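Local coordinates for protein MIPZ (Caulobacter crescentus, PDB 2XJ9) that regulates placement of the division plane as a P-loop ATPase that dimerises around nucleotide, binds the nucleoid and forms a gradient that inhibits cell division, at residues Arg125-Val130 against Gln175-Asp180; Glu3-Val8 against Cys104-Ile109; Asp135-Phe140 against Lys197-Arg202. The protein carries 1 engineered substitution. All coordinates share one frame; numbering follows the deposited sequence.

Interaction 1. Residues Arg125-Val130 against Gln175-Asp180; sequences RADLVV and QRQAMD
Asp-127 and Val-129 take hold of Asp-180 through the main chain, where strand 128-134 meets the start of strand 180-186. Asp-180 N donates to Asp-127 O at 2.8 Å, and Asp-180 O in turn accepts from Val-129 N at 2.9 Å, with the N-H pointing well at the acceptor (160°). This two-bond exchange, with Leu-128 and Asp-180 opposite each other as a parallel bridge, begins the pairing of two neighbouring strands in the parallel sheet of this P-loop ATPase.

The tight half lies around that bridge. Leu-128 lies alongside Asp-180; its CG sits anti to the backbone N (chi1 -178°), which brings Leu-128 CD1 over to Asp-180 CB at 3.5 Å. Val-129 and Met-179 meet methyl to methyl, CG2 on CE, and Ala-126 CB lies 4.4 Å from Met-179 SD. Helix 158-168 covers this pair, with Tyr-159 against Val-129 and Val-163 against Met-179.

Going back toward Gln-175, the two chains separate and the contact becomes loose and polar. Gln-177 OE1 lies 3.7 Å from Asp-127 OD1; as modelled, two acceptors lie near each other, with no bond between them. Gln-175, exposed and poorly ordered, adds little. Asp-127 OD1 pairs instead with Arg-170, while Asp-180 OD1 bridges to Arg-213.

Chemically, then, backbone amides make the hydrogen bonds and hydrocarbon the packing, whereas the two acids turn their charge to arginines beyond the segments. Asp-127 OD2 takes the N-H of Val-6 while its main-chain O takes that of Asp-180, so this one residue links strand 5-9 to strand 180-186 where these three strands begin, and Arg-170 and Arg-213 probably offset the negative charge there.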
loop_
_atom_site.group_PDB
_atom_site.type_symbol
_atom_site.label_atom_id
_atom_site.label_comp_id
_atom_site.label_asym_id
_atom_site.label_seq_id
_atom_site.Cartn_x
_atom_site.Cartn_y
_atom_site.Cartn_z
ATOM N N ARG A 125 -9.635 -18.689 -10.084
ATOM C CA ARG A 125 -10.929 -18.636 -10.768
ATOM C C ARG A 125 -11.074 -17.411 -11.655
ATOM O O ARG A 125 -12.185 -17.007 -11.973
ATOM C CB ARG A 125 -12.067 -18.606 -9.752
ATOM C CG ARG A 125 -12.360 -19.922 -9.079
ATOM C CD ARG A 125 -12.790 -19.699 -7.634
ATOM N NE ARG A 125 -14.102 -20.171 -7.284
ATOM C CZ ARG A 125 -14.519 -20.857 -6.220
ATOM N NH1 ARG A 125 -15.819 -21.109 -6.183
ATOM N NH2 ARG A 125 -13.731 -21.294 -5.237
ATOM N N ALA A 126 -9.958 -16.817 -12.047
ATOM C CA ALA A 126 -9.980 -15.536 -12.747
ATOM C C ALA A 126 -9.672 -15.661 -14.242
ATOM O O ALA A 126 -8.866 -16.497 -14.668
ATOM C CB ALA A 126 -9.023 -14.565 -12.089
ATOM N N ASP A 127 -10.337 -14.815 -15.020
ATOM C CA ASP A 127 -10.182 -14.777 -16.460
ATOM C C ASP A 127 -9.137 -13.736 -16.792
ATOM O O ASP A 127 -8.269 -13.953 -17.645
ATOM C CB ASP A 127 -11.515 -14.432 -17.118
ATOM C CG ASP A 127 -12.575 -15.491 -16.864
ATOM O OD1 ASP A 127 -12.276 -16.692 -17.039
ATOM O OD2 ASP A 127 -13.703 -15.128 -16.473
ATOM N N LEU A 128 -9.214 -12.612 -16.087
ATOM C CA LEU A 128 -8.223 -11.555 -16.198
ATOM C C LEU A 128 -7.649 -11.202 -14.821
ATOM O O LEU A 128 -8.369 -11.126 -13.823
ATOM C CB LEU A 128 -8.863 -10.322 -16.837
ATOM C CG LEU A 128 -7.989 -9.101 -17.095
ATOM C CD1 LEU A 128 -6.759 -9.462 -17.904
ATOM C CD2 LEU A 128 -8.783 -8.010 -17.768
ATOM N N VAL A 129 -6.346 -10.995 -14.763
ATOM C CA VAL A 129 -5.726 -10.476 -13.559
ATOM C C VAL A 129 -5.125 -9.112 -13.866
ATOM O O VAL A 129 -4.093 -9.025 -14.527
ATOM C CB VAL A 129 -4.582 -11.384 -13.073
ATOM C CG1 VAL A 129 -3.906 -10.753 -11.892
ATOM C CG2 VAL A 129 -5.100 -12.762 -12.717
ATOM N N VAL A 130 -5.780 -8.051 -13.411
ATOM C CA VAL A 130 -5.243 -6.697 -13.556
ATOM C C VAL A 130 -4.316 -6.394 -12.387
ATOM O O VAL A 130 -4.747 -6.429 -11.241
ATOM C CB VAL A 130 -6.363 -5.676 -13.582
ATOM C CG1 VAL A 130 -5.823 -4.325 -13.896
ATOM C CG2 VAL A 130 -7.379 -6.072 -14.616
ATOM N N GLN A 175 -9.480 -24.702 -18.901
ATOM C CA GLN A 175 -10.075 -23.589 -19.604
ATOM C C GLN A 175 -9.170 -23.292 -20.784
ATOM O O GLN A 175 -8.049 -22.806 -20.618
ATOM C CB GLN A 175 -10.188 -22.377 -18.683
ATOM C CG GLN A 175 -11.122 -22.585 -17.496
ATOM C CD GLN A 175 -12.556 -22.211 -17.816
ATOM O OE1 GLN A 175 -13.451 -23.062 -17.808
ATOM N NE2 GLN A 175 -12.786 -20.928 -18.093
ATOM N N ARG A 176 -9.638 -23.634 -21.977
ATOM C CA ARG A 176 -8.851 -23.373 -23.164
ATOM C C ARG A 176 -8.572 -21.874 -23.179
ATOM O O ARG A 176 -7.424 -21.452 -23.326
ATOM C CB ARG A 176 -9.579 -23.850 -24.429
ATOM C CG ARG A 176 -8.682 -23.991 -25.666
ATOM C CD ARG A 176 -8.348 -22.622 -26.259
ATOM N NE ARG A 176 -7.623 -22.709 -27.527
ATOM C CZ ARG A 176 -7.492 -21.701 -28.390
ATOM N NH1 ARG A 176 -6.815 -21.885 -29.514
ATOM N NH2 ARG A 176 -8.043 -20.513 -28.138
ATOM N N GLN A 177 -9.629 -21.083 -22.991
ATOM C CA GLN A 177 -9.510 -19.641 -22.790
ATOM C C GLN A 177 -8.627 -19.381 -21.569
ATOM O O GLN A 177 -9.126 -19.236 -20.458
ATOM C CB GLN A 177 -10.903 -19.020 -22.592
ATOM C CG GLN A 177 -10.910 -17.527 -22.237
ATOM C CD GLN A 177 -12.228 -17.068 -21.597
ATOM O OE1 GLN A 177 -12.245 -16.186 -20.723
ATOM N NE2 GLN A 177 -13.335 -17.666 -22.033
ATOM N N ALA A 178 -7.314 -19.338 -21.773
ATOM C CA ALA A 178 -6.366 -19.132 -20.677
ATOM C C ALA A 178 -6.653 -17.848 -19.904
ATOM O O ALA A 178 -7.587 -17.113 -20.221
ATOM C CB ALA A 178 -4.928 -19.117 -21.206
ATOM N N MET A 179 -5.839 -17.580 -18.889
ATOM C CA MET A 179 -5.966 -16.349 -18.120
ATOM C C MET A 179 -5.151 -15.229 -18.750
ATOM O O MET A 179 -3.960 -15.394 -19.008
ATOM C CB MET A 179 -5.460 -16.581 -16.708
ATOM C CG MET A 179 -6.365 -16.074 -15.639
ATOM S SD MET A 179 -5.699 -16.629 -14.074
ATOM C CE MET A 179 -4.184 -15.689 -14.061
ATOM N N ASP A 180 -5.789 -14.093 -19.007
ATOM C CA ASP A 180 -5.065 -12.889 -19.415
ATOM C C ASP A 180 -4.451 -12.199 -18.166
ATOM O O ASP A 180 -5.101 -12.089 -17.109
ATOM C CB ASP A 180 -6.020 -11.953 -20.175
ATOM C CG ASP A 180 -5.295 -10.962 -21.083
ATOM O OD1 ASP A 180 -5.993 -10.083 -21.649
ATOM O OD2 ASP A 180 -4.050 -11.062 -21.235
#

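Interaction 2. Residues Glu3-Val8 against Cys104-Ile109; sequences ETRVIV and CDFILI
Arg-5 and Ile-7 zip onto Asp-105, Ile-107 and Ile-109 as a parallel ladder in the middle of the sheet. Axes of the short strands 5-8 and 106-109 run 4.7 Å apart and 14° from parallel. The ladder opens with a weak bond, Arg-5 N to Asp-105 O, and the three bonds that follow are straighter: Ile-107 N donates to Arg-5 O at 2.9 Å, Ile-7 N to Ile-107 O at 2.8 Å, and Ile-109 N to Ile-7 O with an almost linear N-H (179°).

Ile-7 carries much of the hydrocarbon packing. Its CB starts 3.9 Å from Leu-108 CD2. With CG1 anti to the carbonyl carbon (chi1 -57°), the long branch swings back toward the N-terminal end of the ladder, and the tip CD1 lodges between two neighbours, 3.8 Å from Leu-108 CD2 and 4.0 Å from Phe-106 CD1. Phe-106 also reaches Arg-5, whose CB lies 4.0 Å from ring atom CE1. Helix 18-30 backs this face, Leu-29 on Phe-106 and Val-26 on Leu-108.

On the other face Ile-109 packs against Val-8. Ile-109 CD1 also lies 4.1 Å from Val-6 CG1. Helix 86-103 covers that face through Phe-97, Ala-100 and Met-101.

Buried between helices, the strands expose no polar side chain to one another past Arg-5. Half the peptide groups pair here, the rest with strands 128-134 and 36-40; aliphatic tips fill the Val-6/Ile-107/Val-8/Ile-109 face, and aliphatic tips with the Phe-106 ring the other, as expected at the core of a P-loop NTPase sheet.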
loop_
_atom_site.group_PDB
_atom_site.type_symbol
_atom_site.label_atom_id
_atom_site.label_comp_id
_atom_site.label_asym_id
_atom_site.label_seq_id
_atom_site.Cartn_x
_atom_site.Cartn_y
_atom_site.Cartn_z
ATOM N N GLU A 3 -19.412 -15.398 -20.982
ATOM C CA GLU A 3 -20.222 -16.179 -20.053
ATOM C C GLU A 3 -19.878 -15.866 -18.598
ATOM O O GLU A 3 -19.225 -16.660 -17.922
ATOM C CB GLU A 3 -20.035 -17.668 -20.329
ATOM C CG GLU A 3 -20.742 -18.596 -19.356
ATOM C CD GLU A 3 -20.793 -20.034 -19.864
ATOM O OE1 GLU A 3 -19.902 -20.838 -19.497
ATOM O OE2 GLU A 3 -21.724 -20.358 -20.639
ATOM N N THR A 4 -20.331 -14.709 -18.120
ATOM C CA THR A 4 -20.001 -14.242 -16.772
ATOM C C THR A 4 -18.499 -14.264 -16.572
ATOM O O THR A 4 -17.961 -15.256 -16.100
ATOM C CB THR A 4 -20.633 -15.123 -15.669
ATOM O OG1 THR A 4 -21.864 -15.681 -16.137
ATOM C CG2 THR A 4 -20.892 -14.304 -14.412
ATOM N N ARG A 5 -17.823 -13.173 -16.937
ATOM C CA ARG A 5 -16.370 -13.089 -16.777
ATOM C C ARG A 5 -15.913 -12.532 -15.423
ATOM O O ARG A 5 -16.557 -11.661 -14.824
ATOM C CB ARG A 5 -15.722 -12.356 -17.956
ATOM C CG ARG A 5 -15.485 -13.315 -19.122
ATOM C CD ARG A 5 -14.654 -12.753 -20.271
ATOM N NE ARG A 5 -13.493 -12.031 -19.844
ATOM C CZ ARG A 5 -12.996 -10.865 -20.257
ATOM N NH1 ARG A 5 -13.527 -10.100 -21.203
ATOM N NH2 ARG A 5 -11.890 -10.469 -19.660
ATOM N N VAL A 6 -14.799 -13.068 -14.940
ATOM C CA VAL A 6 -14.304 -12.756 -13.608
ATOM C C VAL A 6 -12.987 -11.993 -13.665
ATOM O O VAL A 6 -12.006 -12.505 -14.206
ATOM C CB VAL A 6 -14.048 -14.033 -12.800
ATOM C CG1 VAL A 6 -13.301 -13.690 -11.519
ATOM C CG2 VAL A 6 -15.351 -14.746 -12.508
ATOM N N ILE A 7 -12.965 -10.784 -13.101
ATOM C CA ILE A 7 -11.737 -9.975 -13.056
ATOM C C ILE A 7 -11.154 -9.859 -11.652
ATOM O O ILE A 7 -11.802 -9.370 -10.727
ATOM C CB ILE A 7 -11.958 -8.546 -13.582
ATOM C CG1 ILE A 7 -12.507 -8.597 -15.018
ATOM C CG2 ILE A 7 -10.664 -7.752 -13.470
ATOM C CD1 ILE A 7 -13.172 -7.328 -15.482
ATOM N N VAL A 8 -9.922 -10.305 -11.496
ATOM C CA VAL A 8 -9.270 -10.203 -10.210
ATOM C C VAL A 8 -8.191 -9.142 -10.226
ATOM O O VAL A 8 -7.250 -9.245 -10.991
ATOM C CB VAL A 8 -8.685 -11.541 -9.782
ATOM C CG1 VAL A 8 -7.582 -11.333 -8.777
ATOM C CG2 VAL A 8 -9.788 -12.401 -9.206
ATOM N N CYS A 104 -24.911 -11.976 -12.504
ATOM C CA CYS A 104 -24.045 -10.931 -13.058
ATOM C C CYS A 104 -23.165 -11.306 -14.260
ATOM O O CYS A 104 -22.805 -12.469 -14.447
ATOM C CB CYS A 104 -23.210 -10.340 -11.925
ATOM S SG CYS A 104 -24.270 -9.499 -10.718
ATOM N N ASP A 105 -22.828 -10.305 -15.070
ATOM C CA ASP A 105 -21.986 -10.504 -16.253
ATOM C C ASP A 105 -20.508 -10.437 -15.899
ATOM O O ASP A 105 -19.695 -11.163 -16.458
ATOM C CB ASP A 105 -22.261 -9.460 -17.348
ATOM C CG ASP A 105 -23.598 -8.754 -17.181
ATOM O OD1 ASP A 105 -23.762 -7.646 -17.754
ATOM O OD2 ASP A 105 -24.481 -9.300 -16.482
ATOM N N PHE A 106 -20.160 -9.535 -14.989
ATOM C CA PHE A 106 -18.792 -9.428 -14.514
ATOM C C PHE A 106 -18.732 -9.570 -13.009
ATOM O O PHE A 106 -19.598 -9.069 -12.289
ATOM C CB PHE A 106 -18.192 -8.091 -14.914
ATOM C CG PHE A 106 -17.879 -7.990 -16.359
ATOM C CD1 PHE A 106 -16.716 -8.552 -16.865
ATOM C CD2 PHE A 106 -18.747 -7.341 -17.224
ATOM C CE1 PHE A 106 -16.418 -8.462 -18.216
ATOM C CE2 PHE A 106 -18.459 -7.246 -18.583
ATOM C CZ PHE A 106 -17.293 -7.806 -19.080
ATOM N N ILE A 107 -17.705 -10.262 -12.542
ATOM C CA ILE A 107 -17.399 -10.277 -11.124
ATOM C C ILE A 107 -16.058 -9.619 -10.891
ATOM O O ILE A 107 -15.020 -10.138 -11.307
ATOM C CB ILE A 107 -17.317 -11.682 -10.540
ATOM C CG1 ILE A 107 -18.705 -12.295 -10.396
ATOM C CG2 ILE A 107 -16.617 -11.626 -9.192
ATOM C CD1 ILE A 107 -19.396 -12.530 -11.701
ATOM N N LEU A 108 -16.102 -8.480 -10.214
ATOM C CA LEU A 108 -14.907 -7.731 -9.878
ATOM C C LEU A 108 -14.452 -8.090 -8.480
ATOM O O LEU A 108 -15.155 -7.832 -7.491
ATOM C CB LEU A 108 -15.186 -6.237 -9.940
ATOM C CG LEU A 108 -14.214 -5.472 -10.816
ATOM C CD1 LEU A 108 -12.805 -5.773 -10.393
ATOM C CD2 LEU A 108 -14.425 -5.880 -12.247
ATOM N N ILE A 109 -13.277 -8.689 -8.384
ATOM C CA ILE A 109 -12.741 -8.989 -7.075
ATOM C C ILE A 109 -11.525 -8.137 -6.749
ATOM O O ILE A 109 -10.508 -8.196 -7.456
ATOM C CB ILE A 109 -12.364 -10.436 -6.972
ATOM C CG1 ILE A 109 -13.552 -11.290 -7.407
ATOM C CG2 ILE A 109 -11.956 -10.754 -5.555
ATOM C CD1 ILE A 109 -13.256 -12.784 -7.492
#

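Interaction 3. Residues Asp135-Phe140 against Lys197-Arg202; sequences DSFVDF and KRLEDR. With AGS (phosphothiophosphoric acid-adenylate ester), chain F.
Asp-135 OD2 lies 3.5 Å from Leu-199 CD2, at the turn from strand 128-134 into a short N-capped helix that, in this P-loop ATPase dimer, touches nucleotide on one flank and helix 194-210 on the other. Ser-136 is the N-cap: OG, anti to the backbone N (chi1 167°), accepts from Val-138 N. Ser-136 OG also hydrogen-bonds the ribose hydroxyl, AGS O2', at 2.6 Å. Phe-137 offers one ring face to Leu-199 CD1, which sits off toward the rim, while Arg-202 CG comes to the ring edge at 4.1 Å from Phe-137 CE2. Val-138 turns CG1 to the alpha-phosphate. Asp-139 accepts from ribose O3' through OD1 at 2.7 Å and is steadied by Asn-134 N at OD2; Lys-18, Ser-19 and Thr-20 of the second subunit bind the same nucleotide. Phe-140 points back at the helix, CD2 3.7 Å from Leu-199 CD1. Replacing Phe-140 with alanine would probably open a gap beside Leu-199 and Arg-202, leaving the short helix less firmly seated. Phe-140 CZ lies 3.6 Å from Arg-202 CB, the ring plane nearly perpendicular (86°) to the guanidinium.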
loop_
_atom_site.group_PDB
_atom_site.type_symbol
_atom_site.label_atom_id
_atom_site.label_comp_id
_atom_site.label_asym_id
_atom_site.label_seq_id
_atom_site.Cartn_x
_atom_site.Cartn_y
_atom_site.Cartn_z
ATOM N N ASP A 135 5.457 2.975 -10.241
ATOM C CA ASP A 135 6.666 3.154 -11.014
ATOM C C ASP A 135 7.850 3.198 -10.040
ATOM O O ASP A 135 8.298 4.260 -9.633
ATOM C CB ASP A 135 6.524 4.479 -11.742
ATOM C CG ASP A 135 7.544 4.668 -12.804
ATOM O OD1 ASP A 135 7.960 5.837 -13.006
ATOM O OD2 ASP A 135 7.915 3.661 -13.441
ATOM N N SER A 136 8.346 2.038 -9.642
ATOM C CA SER A 136 9.259 1.994 -8.516
ATOM C C SER A 136 9.821 0.592 -8.316
ATOM O O SER A 136 9.092 -0.397 -8.398
ATOM C CB SER A 136 8.526 2.432 -7.245
ATOM O OG SER A 136 9.277 2.127 -6.079
ATOM N N PHE A 137 11.117 0.522 -8.032
ATOM C CA PHE A 137 11.766 -0.737 -7.797
ATOM C C PHE A 137 11.329 -1.436 -6.516
ATOM O O PHE A 137 11.464 -2.652 -6.370
ATOM C CB PHE A 137 13.249 -0.535 -7.829
ATOM C CG PHE A 137 13.813 -0.628 -9.201
ATOM C CD1 PHE A 137 14.176 0.509 -9.901
ATOM C CD2 PHE A 137 13.954 -1.865 -9.816
ATOM C CE1 PHE A 137 14.689 0.408 -11.183
ATOM C CE2 PHE A 137 14.480 -1.963 -11.097
ATOM C CZ PHE A 137 14.838 -0.822 -11.783
ATOM N N VAL A 138 10.788 -0.660 -5.596
ATOM C CA VAL A 138 10.233 -1.197 -4.371
ATOM C C VAL A 138 9.027 -2.060 -4.697
ATOM O O VAL A 138 8.899 -3.163 -4.180
ATOM C CB VAL A 138 9.839 -0.057 -3.412
ATOM C CG1 VAL A 138 9.254 -0.605 -2.121
ATOM C CG2 VAL A 138 11.042 0.808 -3.129
ATOM N N ASP A 139 8.148 -1.565 -5.566
ATOM C CA ASP A 139 7.012 -2.374 -6.030
ATOM C C ASP A 139 7.507 -3.538 -6.866
ATOM O O ASP A 139 7.116 -4.659 -6.645
ATOM C CB ASP A 139 6.019 -1.547 -6.852
ATOM C CG ASP A 139 5.190 -0.591 -5.998
ATOM O OD1 ASP A 139 5.679 -0.064 -4.990
ATOM O OD2 ASP A 139 4.028 -0.347 -6.344
ATOM N N PHE A 140 8.391 -3.251 -7.811
ATOM C CA PHE A 140 8.862 -4.250 -8.739
ATOM C C PHE A 140 9.410 -5.499 -8.064
ATOM O O PHE A 140 9.451 -6.566 -8.668
ATOM C CB PHE A 140 9.935 -3.669 -9.633
ATOM C CG PHE A 140 10.434 -4.632 -10.664
ATOM C CD1 PHE A 140 11.595 -5.351 -10.466
ATOM C CD2 PHE A 140 9.741 -4.823 -11.836
ATOM C CE1 PHE A 140 12.054 -6.226 -11.425
ATOM C CE2 PHE A 140 10.201 -5.699 -12.792
ATOM C CZ PHE A 140 11.347 -6.403 -12.587
ATOM N N LYS A 197 12.864 4.557 -17.130
ATOM C CA LYS A 197 13.489 3.802 -18.193
ATOM C C LYS A 197 14.113 2.514 -17.648
ATOM O O LYS A 197 13.801 1.414 -18.121
ATOM C CB LYS A 197 14.546 4.662 -18.874
ATOM C CG LYS A 197 14.763 4.290 -20.312
ATOM C CD LYS A 197 14.960 2.794 -20.447
ATOM C CE LYS A 197 15.384 2.464 -21.859
ATOM N NZ LYS A 197 16.463 3.402 -22.293
ATOM N N ARG A 198 14.994 2.646 -16.656
ATOM C CA ARG A 198 15.627 1.467 -16.077
ATOM C C ARG A 198 14.547 0.456 -15.726
ATOM O O ARG A 198 14.738 -0.752 -15.890
ATOM C CB ARG A 198 16.415 1.807 -14.816
ATOM C CG ARG A 198 17.490 2.862 -14.976
ATOM C CD ARG A 198 18.426 2.844 -13.761
ATOM N NE ARG A 198 18.584 4.134 -13.148
ATOM C CZ ARG A 198 19.677 4.846 -12.871
ATOM N NH1 ARG A 198 20.933 4.487 -13.127
ATOM N NH2 ARG A 198 19.441 6.004 -12.289
ATOM N N LEU A 199 13.411 0.962 -15.244
ATOM C CA LEU A 199 12.337 0.096 -14.792
ATOM C C LEU A 199 11.675 -0.528 -16.003
ATOM O O LEU A 199 11.465 -1.740 -16.040
ATOM C CB LEU A 199 11.336 0.852 -13.901
ATOM C CG LEU A 199 10.190 0.119 -13.198
ATOM C CD1 LEU A 199 10.567 -1.267 -12.689
ATOM C CD2 LEU A 199 9.704 0.976 -12.054
ATOM N N GLU A 200 11.389 0.285 -17.013
ATOM C CA GLU A 200 10.659 -0.218 -18.174
ATOM C C GLU A 200 11.375 -1.381 -18.844
ATOM O O GLU A 200 10.739 -2.291 -19.350
ATOM C CB GLU A 200 10.377 0.887 -19.179
ATOM C CG GLU A 200 9.574 0.413 -20.376
ATOM C CD GLU A 200 9.057 1.560 -21.230
ATOM O OE1 GLU A 200 8.795 2.651 -20.666
ATOM O OE2 GLU A 200 8.917 1.367 -22.462
ATOM N N ASP A 201 12.698 -1.360 -18.828
ATOM C CA ASP A 201 13.463 -2.476 -19.369
ATOM C C ASP A 201 13.172 -3.768 -18.611
ATOM O O ASP A 201 12.800 -4.769 -19.222
ATOM C CB ASP A 201 14.966 -2.193 -19.329
ATOM C CG ASP A 201 15.351 -0.951 -20.121
ATOM O OD1 ASP A 201 16.252 -0.207 -19.656
ATOM O OD2 ASP A 201 14.761 -0.720 -21.206
ATOM N N ARG A 202 13.357 -3.763 -17.290
ATOM C CA ARG A 202 13.156 -4.977 -16.505
ATOM C C ARG A 202 11.708 -5.427 -16.668
ATOM O O ARG A 202 11.405 -6.619 -16.713
ATOM C CB ARG A 202 13.437 -4.735 -15.019
ATOM C CG ARG A 202 14.660 -3.911 -14.690
ATOM C CD ARG A 202 15.971 -4.582 -15.108
ATOM N NE ARG A 202 16.654 -3.746 -16.089
ATOM C CZ ARG A 202 17.551 -2.810 -15.785
ATOM N NH1 ARG A 202 17.893 -2.621 -14.519
ATOM N NH2 ARG A 202 18.111 -2.073 -16.746
HETATM P PG AGS F . 3.460 -1.886 2.340
HETATM S S1G AGS F . 4.549 -2.177 3.341
HETATM O O2G AGS F . 2.017 -1.855 2.853
HETATM O O3G AGS F . 3.608 -2.664 1.058
HETATM P PB AGS F . 4.694 0.750 2.599
HETATM O O1B AGS F . 3.778 1.450 3.559
HETATM O O2B AGS F . 5.941 0.023 3.001
HETATM O O3B AGS F . 3.759 -0.359 1.856
HETATM P PA AGS F . 6.389 1.988 0.727
HETATM O O1A AGS F . 7.243 2.634 1.776
HETATM O O2A AGS F . 6.927 0.798 -0.017
HETATM O O3A AGS F . 4.949 1.781 1.408
HETATM O "O5'" AGS F . 6.003 3.083 -0.375
HETATM C "C5'" AGS F . 4.995 2.860 -1.350
HETATM C "C4'" AGS F . 5.565 3.236 -2.727
HETATM O "O4'" AGS F . 5.787 4.629 -2.768
HETATM C "C3'" AGS F . 6.913 2.618 -3.069
HETATM O "O3'" AGS F . 6.984 2.278 -4.465
HETATM C "C2'" AGS F . 7.942 3.684 -2.801
HETATM O "O2'" AGS F . 8.841 3.502 -3.867
HETATM C "C1'" AGS F . 7.168 4.954 -3.007
HETATM N N9 AGS F . 7.332 6.167 -2.145
HETATM C C8 AGS F . 6.906 6.259 -0.876
HETATM N N7 AGS F . 7.105 7.506 -0.408
HETATM C C5 AGS F . 7.643 8.258 -1.390
HETATM C C6 AGS F . 8.083 9.675 -1.524
HETATM N N6 AGS F . 7.975 10.553 -0.492
HETATM N N1 AGS F . 8.586 10.046 -2.724
HETATM C C2 AGS F . 8.685 9.166 -3.757
HETATM N N3 AGS F . 8.304 7.876 -3.705
HETATM C C4 AGS F . 7.779 7.374 -2.552
#

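Interactions 1 and 2 are neighbours in one parallel sheet, their centres 11 Å apart, because strands 5-9 and 128-134 lie side by side: Leu-128 O accepts from Val-8 N between them. Interaction 3 lies across the chain's centre from interaction 2, about 30 Å away centre to centre, and about 25 Å from interaction 1. Interaction 2 closes before the other two open, whereas the segments of 1 and 3 alternate along the chain. Strand 128-134 leads directly into helix 137-140, so the sheet may set the position of the short helix at the nucleotide in the dimer interface, consistent with a core that positions the ATP-binding elements.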